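Local coordinates for Pgp2 (Campylobacter jejuni subsp. jejuni, PDB 6XJ6), which determines helical cell shape, probably as an LD-carboxypeptidase that trims peptidoglycan, and carries an accessory NTF2-like domain with a peptidoglycan-binding pocket, at residues D171-W183 / K269-I283. Sequence-based numbering, arbitrary orientation.
Sequences DQIASLLADLFTW and KILYVKIDSKGKMKI
D179 OD2 is gripped twice: M281 N donates to it at 2.8 Å, meeting the oxygen from above the carboxylate plane (N-H...O angle 155°), and a water donates to it. That water also donates to G279 O and accepts from S175 OG, so one solvent molecule ties two successive turns of helix 171-183 to the residues that lead into strand 281-283. The hairpin keeps its own shape through D276, whose OD1 takes the N-H of K280 at 2.8 Å across the type I turn D276-G279.

Beside these polar contacts the apolar side chains close up. L176 sets CD2 against M281 CB (3.6 Å), and the same methyl reaches V273 CG2 and I275 CG1, so a single leucine branch bridges both strands. I275 CD1 packs against the aliphatic part of Q172, 3.6 Å from CB, while the amide oxygen of Q172 turns to the hydroxyl of Y250. M281 and D179 lie alongside each other, pointing opposite ways; the methionine chain is extended to SD and then bends (chi3 78°), which carries CE toward W183 CB. W183 lays one indole face over two methyls: I283 CD1 sits 4.0 Å from the centroid of the five-membered ring and L271 CD1 4.2 Å from that of the six-membered ring, both CH-pi contacts. L271 CD1 also touches L180 CD1 at 3.8 Å. The indole N-H is bonded to the hydroxyl of Y199, which helps to set the ring's rotation.

A long helix packed across the concave face of a curled antiparallel sheet, its strands crossed at a steep angle (118° for 269-275), is the hallmark of the NTF2-like fold, here the accessory domain of Pgp2.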
# COMPACT_ATOMS: atom_id res chain seq x y z
N ASP A 171 12.16 -11.77 -7.34
CA ASP A 171 12.88 -12.40 -6.24
C ASP A 171 12.45 -11.82 -4.90
O ASP A 171 12.38 -12.54 -3.90
CB ASP A 171 14.39 -12.22 -6.42
CG ASP A 171 15.18 -12.91 -5.33
OD1 ASP A 171 15.36 -14.14 -5.41
OD2 ASP A 171 15.63 -12.21 -4.38
N GLN A 172 12.15 -10.52 -4.87
CA GLN A 172 11.72 -9.87 -3.63
C GLN A 172 10.31 -10.29 -3.24
O GLN A 172 10.04 -10.54 -2.06
CB GLN A 172 11.80 -8.34 -3.80
CG GLN A 172 13.23 -7.81 -3.94
CD GLN A 172 13.30 -6.33 -4.33
OE1 GLN A 172 12.28 -5.68 -4.59
NE2 GLN A 172 14.51 -5.80 -4.37
N ILE A 173 9.39 -10.35 -4.20
CA ILE A 173 8.05 -10.81 -3.88
C ILE A 173 8.09 -12.24 -3.37
O ILE A 173 7.43 -12.59 -2.38
CB ILE A 173 7.12 -10.66 -5.10
CG1 ILE A 173 6.90 -9.17 -5.39
CG2 ILE A 173 5.81 -11.41 -4.89
CD1 ILE A 173 5.97 -8.90 -6.53
N ALA A 174 8.87 -13.10 -4.03
CA ALA A 174 8.95 -14.50 -3.62
C ALA A 174 9.55 -14.64 -2.23
O ALA A 174 9.06 -15.44 -1.41
CB ALA A 174 9.76 -15.29 -4.64
N SER A 175 10.63 -13.91 -1.94
CA SER A 175 11.23 -14.00 -0.62
C SER A 175 10.29 -13.47 0.45
O SER A 175 10.19 -14.05 1.54
CB SER A 175 12.57 -13.27 -0.59
OG SER A 175 12.40 -11.86 -0.64
N LEU A 176 9.57 -12.39 0.15
CA LEU A 176 8.64 -11.84 1.14
C LEU A 176 7.49 -12.80 1.41
O LEU A 176 7.05 -12.94 2.56
CB LEU A 176 8.12 -10.48 0.69
CG LEU A 176 9.08 -9.30 0.86
CD1 LEU A 176 8.47 -8.06 0.24
CD2 LEU A 176 9.41 -9.05 2.33
N LEU A 177 6.98 -13.47 0.38
CA LEU A 177 5.91 -14.43 0.59
C LEU A 177 6.38 -15.60 1.44
O LEU A 177 5.65 -16.07 2.32
CB LEU A 177 5.36 -14.93 -0.75
CG LEU A 177 4.43 -13.94 -1.44
CD1 LEU A 177 4.24 -14.28 -2.89
CD2 LEU A 177 3.09 -13.93 -0.72
N ALA A 178 7.60 -16.08 1.20
CA ALA A 178 8.15 -17.13 2.05
C ALA A 178 8.30 -16.64 3.49
O ALA A 178 7.99 -17.38 4.43
CB ALA A 178 9.49 -17.60 1.49
N ASP A 179 8.76 -15.40 3.67
CA ASP A 179 8.86 -14.84 5.02
C ASP A 179 7.49 -14.71 5.66
O ASP A 179 7.32 -15.00 6.85
CB ASP A 179 9.53 -13.47 4.96
CG ASP A 179 11.02 -13.54 4.70
OD1 ASP A 179 11.62 -14.63 4.87
OD2 ASP A 179 11.60 -12.49 4.34
N LEU A 180 6.50 -14.25 4.89
CA LEU A 180 5.14 -14.11 5.41
C LEU A 180 4.64 -15.42 6.00
O LEU A 180 4.06 -15.44 7.09
CB LEU A 180 4.21 -13.64 4.29
CG LEU A 180 2.74 -13.43 4.66
CD1 LEU A 180 2.59 -12.22 5.56
CD2 LEU A 180 1.91 -13.29 3.42
N PHE A 181 4.81 -16.53 5.27
CA PHE A 181 4.30 -17.80 5.77
C PHE A 181 5.17 -18.38 6.88
O PHE A 181 4.67 -19.15 7.71
CB PHE A 181 4.09 -18.78 4.60
CG PHE A 181 2.84 -18.49 3.85
CD1 PHE A 181 1.63 -19.01 4.28
CD2 PHE A 181 2.84 -17.64 2.76
CE1 PHE A 181 0.46 -18.72 3.62
CE2 PHE A 181 1.67 -17.34 2.10
CZ PHE A 181 0.48 -17.88 2.53
N THR A 182 6.45 -18.00 6.93
CA THR A 182 7.30 -18.39 8.05
C THR A 182 6.89 -17.64 9.31
O THR A 182 6.83 -18.22 10.41
CB THR A 182 8.76 -18.09 7.71
OG1 THR A 182 9.13 -18.81 6.52
CG2 THR A 182 9.69 -18.50 8.85
N TRP A 183 6.59 -16.35 9.17
CA TRP A 183 6.05 -15.56 10.27
C TRP A 183 4.71 -16.11 10.74
O TRP A 183 4.46 -16.22 11.94
CB TRP A 183 5.95 -14.11 9.78
CG TRP A 183 5.15 -13.12 10.59
CD1 TRP A 183 5.55 -12.47 11.73
CD2 TRP A 183 3.85 -12.62 10.28
NE1 TRP A 183 4.57 -11.62 12.15
CE2 TRP A 183 3.51 -11.69 11.28
CE3 TRP A 183 2.94 -12.88 9.25
CZ2 TRP A 183 2.30 -11.01 11.28
CZ3 TRP A 183 1.73 -12.21 9.26
CH2 TRP A 183 1.42 -11.28 10.26
N LYS A 269 -5.92 -7.82 7.24
CA LYS A 269 -4.57 -7.60 7.73
C LYS A 269 -3.78 -6.79 6.71
O LYS A 269 -3.94 -6.98 5.50
CB LYS A 269 -3.84 -8.93 7.93
CG LYS A 269 -4.41 -9.82 9.02
CD LYS A 269 -4.06 -9.34 10.41
CE LYS A 269 -2.56 -9.44 10.69
NZ LYS A 269 -2.24 -8.93 12.06
N ILE A 270 -2.92 -5.91 7.20
CA ILE A 270 -1.98 -5.19 6.34
C ILE A 270 -0.64 -5.13 7.06
O ILE A 270 -0.58 -4.80 8.25
CB ILE A 270 -2.43 -3.76 5.99
CG1 ILE A 270 -3.89 -3.74 5.53
CG2 ILE A 270 -1.51 -3.19 4.92
CD1 ILE A 270 -4.44 -2.34 5.27
N LEU A 271 0.43 -5.45 6.34
CA LEU A 271 1.79 -5.24 6.80
C LEU A 271 2.47 -4.25 5.87
O LEU A 271 2.36 -4.36 4.65
CB LEU A 271 2.59 -6.55 6.79
CG LEU A 271 2.03 -7.73 7.59
CD1 LEU A 271 2.90 -8.96 7.40
CD2 LEU A 271 1.93 -7.39 9.07
N TYR A 272 3.17 -3.29 6.46
CA TYR A 272 4.09 -2.42 5.74
C TYR A 272 5.48 -2.88 6.14
O TYR A 272 5.80 -2.91 7.33
CB TYR A 272 3.85 -0.95 6.10
CG TYR A 272 2.49 -0.48 5.63
CD1 TYR A 272 1.36 -0.71 6.40
CD2 TYR A 272 2.32 0.13 4.40
CE1 TYR A 272 0.11 -0.32 5.97
CE2 TYR A 272 1.06 0.53 3.95
CZ TYR A 272 -0.03 0.29 4.74
OH TYR A 272 -1.28 0.66 4.31
N VAL A 273 6.29 -3.28 5.16
CA VAL A 273 7.55 -3.96 5.43
C VAL A 273 8.68 -3.36 4.61
O VAL A 273 8.46 -2.72 3.58
CB VAL A 273 7.46 -5.49 5.16
CG1 VAL A 273 6.24 -6.09 5.86
CG2 VAL A 273 7.42 -5.79 3.66
N LYS A 274 9.90 -3.58 5.08
CA LYS A 274 11.08 -3.40 4.27
C LYS A 274 11.80 -4.74 4.15
O LYS A 274 11.53 -5.68 4.91
CB LYS A 274 12.03 -2.36 4.86
CG LYS A 274 12.61 -2.74 6.21
CD LYS A 274 13.52 -1.66 6.76
CE LYS A 274 13.96 -2.01 8.16
NZ LYS A 274 14.75 -0.93 8.79
N ILE A 275 12.70 -4.83 3.18
CA ILE A 275 13.61 -5.96 3.06
C ILE A 275 14.96 -5.50 3.58
O ILE A 275 15.54 -4.54 3.06
CB ILE A 275 13.72 -6.46 1.61
CG1 ILE A 275 12.36 -6.95 1.11
CG2 ILE A 275 14.73 -7.57 1.53
CD1 ILE A 275 12.34 -7.30 -0.36
N ASP A 276 15.47 -6.18 4.61
CA ASP A 276 16.70 -5.73 5.25
C ASP A 276 17.91 -6.14 4.41
O ASP A 276 17.80 -6.77 3.36
CB ASP A 276 16.75 -6.20 6.70
CG ASP A 276 17.04 -7.69 6.86
OD1 ASP A 276 17.30 -8.39 5.86
OD2 ASP A 276 16.99 -8.16 8.01
N SER A 277 19.10 -5.76 4.89
CA SER A 277 20.33 -6.00 4.14
C SER A 277 20.60 -7.48 3.93
O SER A 277 21.36 -7.84 3.03
CB SER A 277 21.51 -5.35 4.86
OG SER A 277 21.72 -5.94 6.13
N LYS A 278 20.01 -8.35 4.75
CA LYS A 278 20.16 -9.79 4.60
C LYS A 278 19.02 -10.41 3.81
O LYS A 278 18.91 -11.64 3.75
CB LYS A 278 20.31 -10.45 5.97
CG LYS A 278 21.37 -9.79 6.86
CD LYS A 278 22.73 -9.70 6.17
CE LYS A 278 23.71 -8.87 6.97
NZ LYS A 278 24.94 -8.56 6.19
N GLY A 279 18.16 -9.59 3.21
CA GLY A 279 17.09 -10.09 2.37
C GLY A 279 15.87 -10.56 3.12
O GLY A 279 15.05 -11.29 2.54
N LYS A 280 15.70 -10.17 4.38
CA LYS A 280 14.62 -10.67 5.23
C LYS A 280 13.57 -9.59 5.46
O LYS A 280 13.90 -8.41 5.60
CB LYS A 280 15.17 -11.13 6.58
CG LYS A 280 14.11 -11.72 7.49
CD LYS A 280 14.72 -12.30 8.77
CE LYS A 280 13.66 -12.99 9.61
NZ LYS A 280 14.23 -13.81 10.70
N MET A 281 12.32 -10.02 5.53
CA MET A 281 11.21 -9.13 5.84
C MET A 281 11.35 -8.55 7.23
O MET A 281 11.59 -9.27 8.20
CB MET A 281 9.90 -9.92 5.77
CG MET A 281 8.67 -9.09 6.07
SD MET A 281 7.13 -10.00 5.86
CE MET A 281 7.10 -10.95 7.37
N LYS A 282 11.15 -7.23 7.34
CA LYS A 282 11.07 -6.55 8.62
C LYS A 282 9.81 -5.70 8.63
O LYS A 282 9.68 -4.78 7.81
CB LYS A 282 12.31 -5.68 8.86
CG LYS A 282 13.57 -6.48 9.12
CD LYS A 282 13.51 -7.22 10.46
CE LYS A 282 14.83 -7.89 10.78
NZ LYS A 282 14.84 -8.46 12.15
N ILE A 283 8.90 -6.00 9.55
CA ILE A 283 7.61 -5.33 9.63
C ILE A 283 7.80 -3.96 10.28
O ILE A 283 8.39 -3.86 11.37
CB ILE A 283 6.61 -6.19 10.40
CG1 ILE A 283 6.34 -7.49 9.64
CG2 ILE A 283 5.30 -5.43 10.64
CD1 ILE A 283 5.71 -8.56 10.48
O HOH W 1 12.39 -11.25 2.06
O HOH W 2 14.24 -14.20 3.72